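Long-range contacts in major capsid protein (Paramecium bursaria Chlorella virus 1, PDB 5TIP), which self-assembles into trimers, 1680 of which build the roughly 190 nm icosahedral capsid with pseudo T=169 symmetry: residues 63-68 with 159-164; 36-41 with 204-209; 223-228 with 423-428; 67-72 with 153-158. All blocks are in the same frame, centred on the assembly; numbering follows the deposited sequence.

Contact 1. Residues 63-68 with 159-164; sequences GDLITD and GLALPL
Leu65 meets the one side-chain ring of this contact, the pyrrolidine of Pro163: CD2 of Leu65 lies 3.8 Å from Pro163 CB and also touches CA, so the methyl covers the CA-CB side of the ring. The adjacent ring atom, Pro163 CG, packs on Tyr225 and Ile425. The other flat groups are peptides. The amide of Leu162 reaches Ile66 O within the carbonyl plane (N to O 3.2 Å), whereas Ile66 N approaches Leu162 O at 3.1 Å, tilted 21° from that plane. This reciprocal pair makes Ile66 and Leu162 an antiparallel hydrogen-bonded pair. Their side chains lie side by side and point the same way, Ile66 CG1 being 3.7 Å from Leu162 CB. With CG1 of Ile66 set between the backbone N and the carbonyl carbon (chi1 59°), CG2 is left to meet Leu164 CD1 at 3.6 Å, the two side chains crossing at about a right angle. Ala161 CB touches both Leu65 CB, 3.9 Å away, and Thr67 CG2. Just before the pairing, Asp64 and Leu65 both face Ile208 in a classic beta bulge, and the Asp64 carboxylate is held by Leu210 N and Arg215. With one reciprocal pair of backbone bonds and a largely aliphatic interface, cohesion here probably rests largely on the burial of hydrocarbon.

Contact 2. Residues 36-41 with 204-209; sequences FAIESI and WVDYIF
Glu39 crosses Phe209, its diagonal neighbour on the partner strand, at an oblique angle. Its CB sits 3.6 Å from Phe209 CE1. CG leaves anti to the backbone N (chi1 -179°), the chain stays extended to CD, and a last torsion near zero turns OE1 back to the CB side, 3.4 Å from Phe209 CZ. Carboxylate and ring planes are 30° apart, and OE1 also accepts a hydrogen bond from Gly3 N of a second subunit. Ile41, on the same face of the sheet, crosses Tyr207 at about a right angle, with Ile41 CB 3.6 Å from Tyr207 CE1. One face of the Tyr207 ring carries Val205 CG1, Glu39 O lies at its edge in plane, and its hydroxyl is bonded to Ser60 and Gln43. The opposite face of the sheet pairs Ile38 with Ile208, side by side (CG1 of Ile38 to CD1 of Ile208, 3.7 Å), and Ser40 with Asp206. A water lies 3.0 Å from Ser40 OG and donates a weak bond to Asp206 OD1.

Six backbone hydrogen bonds, two each at Ala37-Phe209, Glu39-Tyr207 and Ile41-Val205, define a regular antiparallel register; the tightest joins Tyr207 N to Glu39 O at 2.7 Å with an N-H...O angle of 177°. Strand 36-42 thus borders strand 200-210 in the N-terminal jelly roll. Arg328 of a third subunit makes a cation-pi contact with Trp204, and Arg324 of that subunit bonds Ile38 O. The pairing saturates the facing backbone edges, while Ile38 O, the Glu39 carboxylate and the Trp204 ring remain available to neighbouring subunits.

Contact 3. Residues 223-228 with 423-428; sequences HEYLIE and LRIMSG
Glu224 and Arg424 form a salt bridge in which NE of Arg424 donates to OE2 of Glu224 over 2.8 Å, at an N-H...O angle of 156°. The acceptor uses its anti lone pair and lies in the guanidinium plane; carboxylate and guanidinium are nearly coplanar, 27° apart. Both side chains run side by side in the same direction, their CG atoms 3.8 Å apart, and the arginine's extension from CG to NE carries NE out to the carboxylate. Tyr16 OH of a third subunit hydrogen-bonds both OE2 and Arg424 NH2, giving that carboxylate oxygen two partners.

The backbone needs of the central residues are met reciprocally: His223 N to Ile425 O and Ile425 N to His223 O, both 2.8 Å, then Tyr225 N to Leu423 O at 2.9 Å and Leu423 N to Tyr225 O at 2.8 Å. Glu224 and Arg424 are the non-hydrogen-bonded pair between them. This antiparallel register joins strands 223-237 and 412-426, the beginning and near-end of the C-terminal jelly roll in the double jelly-roll fold of this capsid family. Arg424 bonds by its backbone to Gly431 on its other side, while Glu224 O receives Lys27 NZ of a second subunit, whose charge also makes a cation-pi contact with Tyr225.

The face bearing His223, Tyr225 and Ile425 is largely apolar: Tyr225 CE1 meets Ile425 CD1 at 4.1 Å, and Leu423 O lies at the Tyr225 ring edge, in plane. Ile227 CG2 touches Leu423 CB at 4.0 Å. NE2 of His223 is satisfied by the carbonyl of Phe218.

Contact 4. Residues 67-72 with 153-158; sequences TDIVVE and FFNQTP
The polar link between Thr67 and Asn155 is a single hydrogen bond, from Asn155 ND2 to Thr67 O. The donor lies in the carbonyl plane and the acceptor close to the amide plane, but the 2.5 Å separation is unusually short and its exact value doubtful. The other end of the amide, OD1, is held by Phe152 N, which fixes the rotation of the group. Two pairs are acceptor against acceptor: Thr67 O stands 3.1 Å from Phe154 O, and Asp68 OD1 is 3.2 Å from Asn155 O. Phe154 O also receives a CA-H...O contact from Thr67 CA at 3.4 Å, which may ease the first.

Apolar packing comes from Ile69, whose CD1 reaches the edge of the Phe154 ring near its plane, 3.6 Å from CE2. Phe154 CG lies between the backbone N and the carbonyl carbon (chi1 64°), which sends the ring toward the strand; CG of Asn155 lies over one of its faces, toward the rim, 4.1 Å above the plane.

The weakly bonded helical turn at about 153-156 sits against strand 65-76 close to where that strand leaves its pairing with strand 162-163. Beyond this point Ile69 and Val71 bond to Leu150 and Val148 on one edge, and Val70 to Trp204 on the other.

Contacts 1, 2 and 4 belong to the N-terminal jelly roll, contact 3 to the C-terminal one. Strand 65-76 serves both contact 1 and contact 4, which share Thr67 and Asp68 and have centres about 9 Å apart; its neighbour, strand 200-210, carries contact 2, also about 9 Å from contact 1. Along the chain, contacts 1 and 4 are nested within the loop closed by contact 2, and contact 3 follows in series. Contacts 2 and 3 do not touch, their nearest atoms being about 10 Å apart. Segment 159-164 and helix 153-156 lie between strand 65-76 and contact 3: Pro163 packs on Tyr225 and Ile425, and Phe153 on Ile227 and Leu423, joining the two jelly rolls near surfaces used in the trimer.

Contact 1. Residues 63-68 with 159-164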
loop_
_atom_site.group_PDB
_atom_site.type_symbol
_atom_site.label_atom_id
_atom_site.label_comp_id
_atom_site.label_asym_id
_atom_site.label_seq_id
_atom_site.Cartn_x
_atom_site.Cartn_y
_atom_site.Cartn_z
ATOM N N GLY A 63 -7.927 3.993 32.926
ATOM C CA GLY A 63 -6.541 4.335 32.673
ATOM C C GLY A 63 -6.303 5.829 32.599
ATOM O O GLY A 63 -7.180 6.622 32.949
ATOM N N ASP A 64 -5.116 6.222 32.142
ATOM C CA ASP A 64 -4.739 7.629 32.110
ATOM C C ASP A 64 -5.094 8.295 30.787
ATOM O O ASP A 64 -5.561 9.438 30.777
ATOM C CB ASP A 64 -3.245 7.769 32.398
ATOM C CG ASP A 64 -2.850 7.137 33.720
ATOM O OD1 ASP A 64 -3.622 7.267 34.694
ATOM O OD2 ASP A 64 -1.778 6.499 33.785
ATOM N N LEU A 65 -4.876 7.607 29.669
ATOM C CA LEU A 65 -5.241 8.110 28.354
ATOM C C LEU A 65 -6.117 7.079 27.659
ATOM O O LEU A 65 -6.155 5.910 28.046
ATOM C CB LEU A 65 -4.005 8.403 27.492
ATOM C CG LEU A 65 -2.741 8.913 28.190
ATOM C CD1 LEU A 65 -1.578 8.914 27.222
ATOM C CD2 LEU A 65 -2.951 10.303 28.762
ATOM N N ILE A 66 -6.822 7.520 26.620
ATOM C CA ILE A 66 -7.596 6.625 25.768
ATOM C C ILE A 66 -7.232 6.900 24.318
ATOM O O ILE A 66 -6.982 8.049 23.933
ATOM C CB ILE A 66 -9.119 6.764 25.985
ATOM C CG1 ILE A 66 -9.590 8.190 25.707
ATOM C CG2 ILE A 66 -9.494 6.346 27.391
ATOM C CD1 ILE A 66 -11.086 8.362 25.853
ATOM N N THR A 67 -7.187 5.838 23.515
ATOM C CA THR A 67 -6.833 5.948 22.107
ATOM C C THR A 67 -7.920 5.331 21.236
ATOM O O THR A 67 -8.902 5.997 20.896
ATOM C CB THR A 67 -5.483 5.276 21.836
ATOM O OG1 THR A 67 -5.530 3.910 22.266
ATOM C CG2 THR A 67 -4.368 5.995 22.580
ATOM N N ASP A 68 -7.752 4.064 20.870
ATOM C CA ASP A 68 -8.688 3.415 19.963
ATOM C C ASP A 68 -10.007 3.114 20.664
ATOM O O ASP A 68 -10.036 2.764 21.847
ATOM C CB ASP A 68 -8.082 2.122 19.421
ATOM C CG ASP A 68 -6.759 2.350 18.722
ATOM O OD1 ASP A 68 -6.652 3.323 17.948
ATOM O OD2 ASP A 68 -5.820 1.559 18.955
ATOM N N GLY A 159 -0.465 10.188 19.309
ATOM C CA GLY A 159 0.007 11.508 19.688
ATOM C C GLY A 159 -1.087 12.464 20.118
ATOM O O GLY A 159 -0.777 13.519 20.683
ATOM N N LEU A 160 -2.349 12.129 19.859
ATOM C CA LEU A 160 -3.487 12.926 20.298
ATOM C C LEU A 160 -4.343 12.185 21.320
ATOM O O LEU A 160 -5.540 12.452 21.444
ATOM C CB LEU A 160 -4.337 13.346 19.099
ATOM C CG LEU A 160 -3.666 14.301 18.113
ATOM C CD1 LEU A 160 -4.593 14.600 16.947
ATOM C CD2 LEU A 160 -3.233 15.582 18.811
ATOM N N ALA A 161 -3.740 11.249 22.056
ATOM C CA ALA A 161 -4.478 10.464 23.038
ATOM C C ALA A 161 -5.160 11.369 24.056
ATOM O O ALA A 161 -4.530 12.255 24.639
ATOM C CB ALA A 161 -3.538 9.489 23.746
ATOM N N LEU A 162 -6.449 11.137 24.266
ATOM C CA LEU A 162 -7.239 11.971 25.167
ATOM C C LEU A 162 -6.865 11.695 26.618
ATOM O O LEU A 162 -7.037 10.563 27.087
ATOM C CB LEU A 162 -8.725 11.713 24.949
ATOM C CG LEU A 162 -9.663 12.624 25.742
ATOM C CD1 LEU A 162 -9.514 14.061 25.272
ATOM C CD2 LEU A 162 -11.106 12.160 25.619
ATOM N N PRO A 163 -6.360 12.683 27.363
ATOM C CA PRO A 163 -5.941 12.418 28.745
ATOM C C PRO A 163 -7.097 12.451 29.733
ATOM O O PRO A 163 -7.501 13.524 30.194
ATOM C CB PRO A 163 -4.935 13.540 29.020
ATOM C CG PRO A 163 -5.401 14.667 28.163
ATOM C CD PRO A 163 -6.042 14.058 26.938
ATOM N N LEU A 164 -7.643 11.276 30.061
ATOM C CA LEU A 164 -8.680 11.208 31.085
ATOM C C LEU A 164 -8.149 11.635 32.445
ATOM O O LEU A 164 -8.897 12.191 33.257
ATOM C CB LEU A 164 -9.255 9.795 31.173
ATOM C CG LEU A 164 -10.116 9.287 30.017
ATOM C CD1 LEU A 164 -10.717 7.939 30.374
ATOM C CD2 LEU A 164 -11.205 10.285 29.688
#

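Contact 2. Residues 36-41 with 204-209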
loop_
_atom_site.group_PDB
_atom_site.type_symbol
_atom_site.label_atom_id
_atom_site.label_comp_id
_atom_site.label_asym_id
_atom_site.label_seq_id
_atom_site.Cartn_x
_atom_site.Cartn_y
_atom_site.Cartn_z
ATOM N N PHE A 36 4.887 2.567 29.100
ATOM C CA PHE A 36 3.429 2.601 29.113
ATOM C C PHE A 36 2.902 1.181 28.933
ATOM O O PHE A 36 3.664 0.230 28.743
ATOM C CB PHE A 36 2.881 3.534 28.028
ATOM C CG PHE A 36 3.087 3.026 26.629
ATOM C CD1 PHE A 36 4.276 3.260 25.961
ATOM C CD2 PHE A 36 2.091 2.310 25.982
ATOM C CE1 PHE A 36 4.467 2.793 24.674
ATOM C CE2 PHE A 36 2.278 1.838 24.697
ATOM C CZ PHE A 36 3.466 2.082 24.043
ATOM N N ALA A 37 1.578 1.050 28.998
ATOM C CA ALA A 37 0.903 -0.215 28.750
ATOM C C ALA A 37 -0.485 0.075 28.200
ATOM O O ALA A 37 -1.100 1.090 28.535
ATOM C CB ALA A 37 0.808 -1.068 30.018
ATOM N N ILE A 38 -0.973 -0.827 27.350
ATOM C CA ILE A 38 -2.251 -0.666 26.668
ATOM C C ILE A 38 -3.197 -1.767 27.128
ATOM O O ILE A 38 -2.773 -2.903 27.369
ATOM C CB ILE A 38 -2.086 -0.700 25.134
ATOM C CG1 ILE A 38 -0.920 0.187 24.699
ATOM C CG2 ILE A 38 -3.366 -0.251 24.444
ATOM C CD1 ILE A 38 -0.584 0.060 23.232
ATOM N N GLU A 39 -4.479 -1.429 27.246
ATOM C CA GLU A 39 -5.501 -2.409 27.591
ATOM C C GLU A 39 -6.843 -1.978 27.022
ATOM O O GLU A 39 -7.270 -0.837 27.229
ATOM C CB GLU A 39 -5.624 -2.586 29.107
ATOM C CG GLU A 39 -6.672 -3.615 29.497
ATOM C CD GLU A 39 -6.867 -3.722 30.993
ATOM O OE1 GLU A 39 -6.200 -2.975 31.738
ATOM O OE2 GLU A 39 -7.698 -4.550 31.422
ATOM N N SER A 40 -7.501 -2.890 26.311
ATOM C CA SER A 40 -8.840 -2.654 25.790
ATOM C C SER A 40 -9.850 -3.079 26.849
ATOM O O SER A 40 -9.846 -4.235 27.285
ATOM C CB SER A 40 -9.058 -3.424 24.488
ATOM O OG SER A 40 -10.296 -3.080 23.894
ATOM N N ILE A 41 -10.707 -2.150 27.266
ATOM C CA ILE A 41 -11.628 -2.366 28.375
ATOM C C ILE A 41 -13.042 -2.063 27.901
ATOM O O ILE A 41 -13.282 -1.029 27.268
ATOM C CB ILE A 41 -11.260 -1.501 29.596
ATOM C CG1 ILE A 41 -9.832 -1.821 30.048
ATOM C CG2 ILE A 41 -12.250 -1.720 30.727
ATOM C CD1 ILE A 41 -9.351 -1.004 31.218
ATOM N N TRP A 204 -15.789 -0.895 23.244
ATOM C CA TRP A 204 -14.488 -1.198 23.821
ATOM C C TRP A 204 -13.558 -0.013 23.613
ATOM O O TRP A 204 -13.467 0.522 22.503
ATOM C CB TRP A 204 -13.898 -2.465 23.196
ATOM C CG TRP A 204 -14.690 -3.695 23.519
ATOM C CD1 TRP A 204 -15.858 -4.095 22.936
ATOM C CD2 TRP A 204 -14.381 -4.679 24.511
ATOM N NE1 TRP A 204 -16.291 -5.269 23.500
ATOM C CE2 TRP A 204 -15.400 -5.649 24.468
ATOM C CE3 TRP A 204 -13.338 -4.836 25.429
ATOM C CZ2 TRP A 204 -15.409 -6.759 25.308
ATOM C CZ3 TRP A 204 -13.348 -5.937 26.261
ATOM C CH2 TRP A 204 -14.377 -6.885 26.195
ATOM N N VAL A 205 -12.876 0.397 24.680
ATOM C CA VAL A 205 -11.984 1.550 24.664
ATOM C C VAL A 205 -10.588 1.085 25.059
ATOM O O VAL A 205 -10.429 0.344 26.035
ATOM C CB VAL A 205 -12.481 2.664 25.605
ATOM C CG1 VAL A 205 -11.487 3.811 25.650
ATOM C CG2 VAL A 205 -13.843 3.161 25.154
ATOM N N ASP A 206 -9.584 1.517 24.300
ATOM C CA ASP A 206 -8.193 1.188 24.583
ATOM C C ASP A 206 -7.602 2.240 25.515
ATOM O O ASP A 206 -7.540 3.422 25.163
ATOM C CB ASP A 206 -7.383 1.103 23.290
ATOM C CG ASP A 206 -7.653 -0.172 22.514
ATOM O OD1 ASP A 206 -8.820 -0.408 22.139
ATOM O OD2 ASP A 206 -6.693 -0.935 22.273
ATOM N N TYR A 207 -7.173 1.809 26.696
ATOM C CA TYR A 207 -6.617 2.700 27.701
ATOM C C TYR A 207 -5.096 2.620 27.708
ATOM O O TYR A 207 -4.508 1.569 27.439
ATOM C CB TYR A 207 -7.150 2.362 29.095
ATOM C CG TYR A 207 -8.616 2.671 29.292
ATOM C CD1 TYR A 207 -9.595 1.784 28.867
ATOM C CD2 TYR A 207 -9.021 3.849 29.906
ATOM C CE1 TYR A 207 -10.937 2.062 29.046
ATOM C CE2 TYR A 207 -10.362 4.135 30.090
ATOM C CZ TYR A 207 -11.315 3.238 29.658
ATOM O OH TYR A 207 -12.651 3.516 29.836
ATOM N N ILE A 208 -4.464 3.747 28.018
ATOM C CA ILE A 208 -3.017 3.834 28.167
ATOM C C ILE A 208 -2.704 4.027 29.644
ATOM O O ILE A 208 -3.218 4.957 30.277
ATOM C CB ILE A 208 -2.423 4.979 27.328
ATOM C CG1 ILE A 208 -2.851 4.858 25.864
ATOM C CG2 ILE A 208 -0.907 4.991 27.450
ATOM C CD1 ILE A 208 -2.299 3.638 25.166
ATOM N N PHE A 209 -1.872 3.146 30.192
ATOM C CA PHE A 209 -1.410 3.248 31.570
ATOM C C PHE A 209 0.009 3.801 31.568
ATOM O O PHE A 209 0.910 3.203 30.972
ATOM C CB PHE A 209 -1.474 1.888 32.266
ATOM C CG PHE A 209 -2.862 1.318 32.349
ATOM C CD1 PHE A 209 -3.402 0.608 31.290
ATOM C CD2 PHE A 209 -3.631 1.499 33.486
ATOM C CE1 PHE A 209 -4.679 0.090 31.363
ATOM C CE2 PHE A 209 -4.911 0.981 33.565
ATOM C CZ PHE A 209 -5.434 0.276 32.502
HETATM O O HOH W 1 -11.101 -2.816 21.065
#

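Contact 3. Residues 223-228 with 423-428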
loop_
_atom_site.group_PDB
_atom_site.type_symbol
_atom_site.label_atom_id
_atom_site.label_comp_id
_atom_site.label_asym_id
_atom_site.label_seq_id
_atom_site.Cartn_x
_atom_site.Cartn_y
_atom_site.Cartn_z
ATOM N N HIS A 223 -2.583 21.469 28.909
ATOM C CA HIS A 223 -2.350 20.798 27.642
ATOM C C HIS A 223 -3.072 21.531 26.523
ATOM O O HIS A 223 -4.153 22.091 26.719
ATOM C CB HIS A 223 -2.814 19.336 27.693
ATOM C CG HIS A 223 -2.214 18.551 28.818
ATOM N ND1 HIS A 223 -0.873 18.240 28.878
ATOM C CD2 HIS A 223 -2.775 18.014 29.927
ATOM C CE1 HIS A 223 -0.633 17.546 29.975
ATOM N NE2 HIS A 223 -1.771 17.393 30.630
ATOM N N GLU A 224 -2.455 21.524 25.343
ATOM C CA GLU A 224 -3.067 22.048 24.128
ATOM C C GLU A 224 -2.899 21.019 23.023
ATOM O O GLU A 224 -1.770 20.670 22.666
ATOM C CB GLU A 224 -2.448 23.387 23.715
ATOM C CG GLU A 224 -2.927 24.575 24.531
ATOM C CD GLU A 224 -2.456 25.898 23.961
ATOM O OE1 GLU A 224 -1.310 25.962 23.466
ATOM O OE2 GLU A 224 -3.239 26.870 23.992
ATOM N N TYR A 225 -4.015 20.534 22.493
ATOM C CA TYR A 225 -4.021 19.542 21.427
ATOM C C TYR A 225 -4.580 20.169 20.157
ATOM O O TYR A 225 -5.650 20.784 20.184
ATOM C CB TYR A 225 -4.856 18.320 21.819
ATOM C CG TYR A 225 -4.267 17.489 22.938
ATOM C CD1 TYR A 225 -4.524 17.795 24.269
ATOM C CD2 TYR A 225 -3.475 16.383 22.662
ATOM C CE1 TYR A 225 -3.994 17.033 25.292
ATOM C CE2 TYR A 225 -2.942 15.615 23.678
ATOM C CZ TYR A 225 -3.204 15.944 24.990
ATOM O OH TYR A 225 -2.674 15.178 26.001
ATOM N N LEU A 226 -3.857 20.013 19.054
ATOM C CA LEU A 226 -4.347 20.435 17.744
ATOM C C LEU A 226 -5.140 19.271 17.169
ATOM O O LEU A 226 -4.568 18.277 16.717
ATOM C CB LEU A 226 -3.195 20.839 16.831
ATOM C CG LEU A 226 -3.582 21.379 15.450
ATOM C CD1 LEU A 226 -4.415 22.645 15.572
ATOM C CD2 LEU A 226 -2.347 21.621 14.595
ATOM N N ILE A 227 -6.463 19.388 17.196
ATOM C CA ILE A 227 -7.348 18.295 16.829
ATOM C C ILE A 227 -8.024 18.614 15.501
ATOM O O ILE A 227 -7.931 19.723 14.974
ATOM C CB ILE A 227 -8.395 18.008 17.924
ATOM C CG1 ILE A 227 -9.468 19.099 17.937
ATOM C CG2 ILE A 227 -7.728 17.903 19.284
ATOM C CD1 ILE A 227 -10.621 18.808 18.869
ATOM N N GLU A 228 -8.719 17.618 14.962
ATOM C CA GLU A 228 -9.486 17.766 13.738
ATOM C C GLU A 228 -10.960 17.531 14.037
ATOM O O GLU A 228 -11.313 16.753 14.928
ATOM C CB GLU A 228 -8.999 16.796 12.659
ATOM C CG GLU A 228 -7.576 17.074 12.210
ATOM C CD GLU A 228 -7.108 16.141 11.113
ATOM O OE1 GLU A 228 -7.953 15.419 10.543
ATOM O OE2 GLU A 228 -5.891 16.123 10.827
ATOM N N LEU A 423 -7.903 21.940 21.430
ATOM C CA LEU A 423 -8.511 21.449 22.660
ATOM C C LEU A 423 -7.557 21.742 23.812
ATOM O O LEU A 423 -6.499 21.116 23.927
ATOM C CB LEU A 423 -8.812 19.955 22.554
ATOM C CG LEU A 423 -9.351 19.259 23.807
ATOM C CD1 LEU A 423 -10.717 19.806 24.181
ATOM C CD2 LEU A 423 -9.414 17.754 23.599
ATOM N N ARG A 424 -7.931 22.693 24.662
ATOM C CA ARG A 424 -7.140 23.059 25.827
ATOM C C ARG A 424 -7.662 22.304 27.040
ATOM O O ARG A 424 -8.874 22.256 27.272
ATOM C CB ARG A 424 -7.193 24.564 26.091
ATOM C CG ARG A 424 -6.656 25.427 24.968
ATOM C CD ARG A 424 -6.351 26.823 25.477
ATOM N NE ARG A 424 -5.907 27.715 24.411
ATOM C CZ ARG A 424 -6.676 28.644 23.854
ATOM N NH1 ARG A 424 -7.925 28.806 24.268
ATOM N NH2 ARG A 424 -6.195 29.416 22.889
ATOM N N ILE A 425 -6.749 21.717 27.807
ATOM C CA ILE A 425 -7.096 20.934 28.986
ATOM C C ILE A 425 -6.296 21.474 30.160
ATOM O O ILE A 425 -5.060 21.449 30.138
ATOM C CB ILE A 425 -6.827 19.434 28.779
ATOM C CG1 ILE A 425 -7.714 18.897 27.654
ATOM C CG2 ILE A 425 -7.062 18.670 30.065
ATOM C CD1 ILE A 425 -7.486 17.448 27.328
ATOM N N MET A 426 -6.997 21.957 31.181
ATOM C CA MET A 426 -6.354 22.560 32.338
ATOM C C MET A 426 -7.326 22.527 33.506
ATOM O O MET A 426 -8.538 22.671 33.324
ATOM C CB MET A 426 -5.910 23.999 32.046
ATOM C CG MET A 426 -5.086 24.642 33.152
ATOM S SD MET A 426 -4.729 26.387 32.864
ATOM C CE MET A 426 -6.310 27.127 33.268
ATOM N N SER A 427 -6.777 22.332 34.707
ATOM C CA SER A 427 -7.553 22.328 35.949
ATOM C C SER A 427 -8.665 21.282 35.912
ATOM O O SER A 427 -9.766 21.500 36.421
ATOM C CB SER A 427 -8.123 23.716 36.249
ATOM O OG SER A 427 -7.085 24.657 36.460
ATOM N N GLY A 428 -8.377 20.136 35.297
ATOM C CA GLY A 428 -9.318 19.036 35.255
ATOM C C GLY A 428 -10.472 19.199 34.291
ATOM O O GLY A 428 -11.428 18.419 34.361
#

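Contact 4. Residues 67-72 with 153-158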
loop_
_atom_site.group_PDB
_atom_site.type_symbol
_atom_site.label_atom_id
_atom_site.label_comp_id
_atom_site.label_asym_id
_atom_site.label_seq_id
_atom_site.Cartn_x
_atom_site.Cartn_y
_atom_site.Cartn_z
ATOM N N THR A 67 -7.187 5.838 23.515
ATOM C CA THR A 67 -6.833 5.948 22.107
ATOM C C THR A 67 -7.920 5.331 21.236
ATOM O O THR A 67 -8.902 5.997 20.896
ATOM C CB THR A 67 -5.483 5.276 21.836
ATOM O OG1 THR A 67 -5.530 3.910 22.266
ATOM C CG2 THR A 67 -4.368 5.995 22.580
ATOM N N ASP A 68 -7.752 4.064 20.870
ATOM C CA ASP A 68 -8.688 3.415 19.963
ATOM C C ASP A 68 -10.007 3.114 20.664
ATOM O O ASP A 68 -10.036 2.764 21.847
ATOM C CB ASP A 68 -8.082 2.122 19.421
ATOM C CG ASP A 68 -6.759 2.350 18.722
ATOM O OD1 ASP A 68 -6.652 3.323 17.948
ATOM O OD2 ASP A 68 -5.820 1.559 18.955
ATOM N N ILE A 69 -11.106 3.261 19.927
ATOM C CA ILE A 69 -12.437 2.888 20.389
ATOM C C ILE A 69 -13.110 2.084 19.287
ATOM O O ILE A 69 -13.190 2.542 18.142
ATOM C CB ILE A 69 -13.291 4.117 20.759
ATOM C CG1 ILE A 69 -12.654 4.890 21.915
ATOM C CG2 ILE A 69 -14.706 3.693 21.117
ATOM C CD1 ILE A 69 -13.499 6.038 22.423
ATOM N N VAL A 70 -13.594 0.891 19.629
ATOM C CA VAL A 70 -14.224 -0.011 18.672
ATOM C C VAL A 70 -15.623 -0.355 19.165
ATOM O O VAL A 70 -15.821 -0.643 20.351
ATOM C CB VAL A 70 -13.389 -1.292 18.461
ATOM C CG1 VAL A 70 -14.062 -2.211 17.454
ATOM C CG2 VAL A 70 -11.983 -0.941 18.006
ATOM N N VAL A 71 -16.589 -0.322 18.252
ATOM C CA VAL A 71 -17.963 -0.721 18.532
ATOM C C VAL A 71 -18.187 -2.091 17.907
ATOM O O VAL A 71 -18.044 -2.257 16.689
ATOM C CB VAL A 71 -18.971 0.303 17.988
ATOM C CG1 VAL A 71 -20.398 -0.165 18.246
ATOM C CG2 VAL A 71 -18.727 1.670 18.609
ATOM N N GLU A 72 -18.529 -3.073 18.733
ATOM C CA GLU A 72 -18.785 -4.427 18.265
ATOM C C GLU A 72 -20.279 -4.628 18.050
ATOM O O GLU A 72 -21.088 -4.289 18.920
ATOM C CB GLU A 72 -18.248 -5.462 19.255
ATOM C CG GLU A 72 -16.733 -5.449 19.399
ATOM C CD GLU A 72 -16.210 -6.620 20.210
ATOM O OE1 GLU A 72 -17.018 -7.493 20.587
ATOM O OE2 GLU A 72 -14.989 -6.664 20.477
ATOM N N PHE A 153 -10.355 12.298 16.659
ATOM C CA PHE A 153 -8.969 12.762 16.622
ATOM C C PHE A 153 -8.058 11.879 17.466
ATOM O O PHE A 153 -6.917 11.602 17.075
ATOM C CB PHE A 153 -8.881 14.223 17.074
ATOM C CG PHE A 153 -9.307 14.454 18.496
ATOM C CD1 PHE A 153 -10.632 14.714 18.801
ATOM C CD2 PHE A 153 -8.380 14.427 19.526
ATOM C CE1 PHE A 153 -11.025 14.932 20.107
ATOM C CE2 PHE A 153 -8.768 14.642 20.834
ATOM C CZ PHE A 153 -10.092 14.896 21.125
ATOM N N PHE A 154 -8.539 11.416 18.618
ATOM C CA PHE A 154 -7.717 10.575 19.478
ATOM C C PHE A 154 -7.768 9.104 19.087
ATOM O O PHE A 154 -7.094 8.288 19.723
ATOM C CB PHE A 154 -8.128 10.739 20.945
ATOM C CG PHE A 154 -9.521 10.270 21.250
ATOM C CD1 PHE A 154 -10.613 11.087 21.011
ATOM C CD2 PHE A 154 -9.738 9.018 21.801
ATOM C CE1 PHE A 154 -11.893 10.655 21.299
ATOM C CE2 PHE A 154 -11.016 8.582 22.092
ATOM C CZ PHE A 154 -12.094 9.402 21.841
ATOM N N ASN A 155 -8.544 8.748 18.065
ATOM C CA ASN A 155 -8.590 7.375 17.583
ATOM C C ASN A 155 -7.614 7.106 16.449
ATOM O O ASN A 155 -7.335 5.937 16.157
ATOM C CB ASN A 155 -9.997 7.024 17.095
ATOM C CG ASN A 155 -11.052 7.223 18.157
ATOM O OD1 ASN A 155 -12.098 7.815 17.899
ATOM N ND2 ASN A 155 -10.788 6.726 19.360
ATOM N N GLN A 156 -7.092 8.147 15.802
ATOM C CA GLN A 156 -6.301 7.970 14.592
ATOM C C GLN A 156 -4.801 8.097 14.811
ATOM O O GLN A 156 -4.030 7.692 13.935
ATOM C CB GLN A 156 -6.743 8.980 13.528
ATOM C CG GLN A 156 -8.223 8.904 13.198
ATOM C CD GLN A 156 -8.569 9.600 11.901
ATOM O OE1 GLN A 156 -8.498 9.005 10.827
ATOM N NE2 GLN A 156 -8.946 10.871 11.993
ATOM N N THR A 157 -4.365 8.648 15.944
ATOM C CA THR A 157 -2.946 8.743 16.221
ATOM C C THR A 157 -2.751 8.771 17.731
ATOM O O THR A 157 -3.473 9.506 18.423
ATOM C CB THR A 157 -2.304 9.979 15.582
ATOM O OG1 THR A 157 -0.987 10.170 16.115
ATOM C CG2 THR A 157 -3.145 11.226 15.836
ATOM N N PRO A 158 -1.815 7.985 18.268
ATOM C CA PRO A 158 -1.565 8.033 19.716
ATOM C C PRO A 158 -1.040 9.374 20.195
ATOM O O PRO A 158 -1.159 9.677 21.388
ATOM C CB PRO A 158 -0.537 6.913 19.933
ATOM C CG PRO A 158 0.108 6.726 18.600
ATOM C CD PRO A 158 -0.964 6.995 17.588
#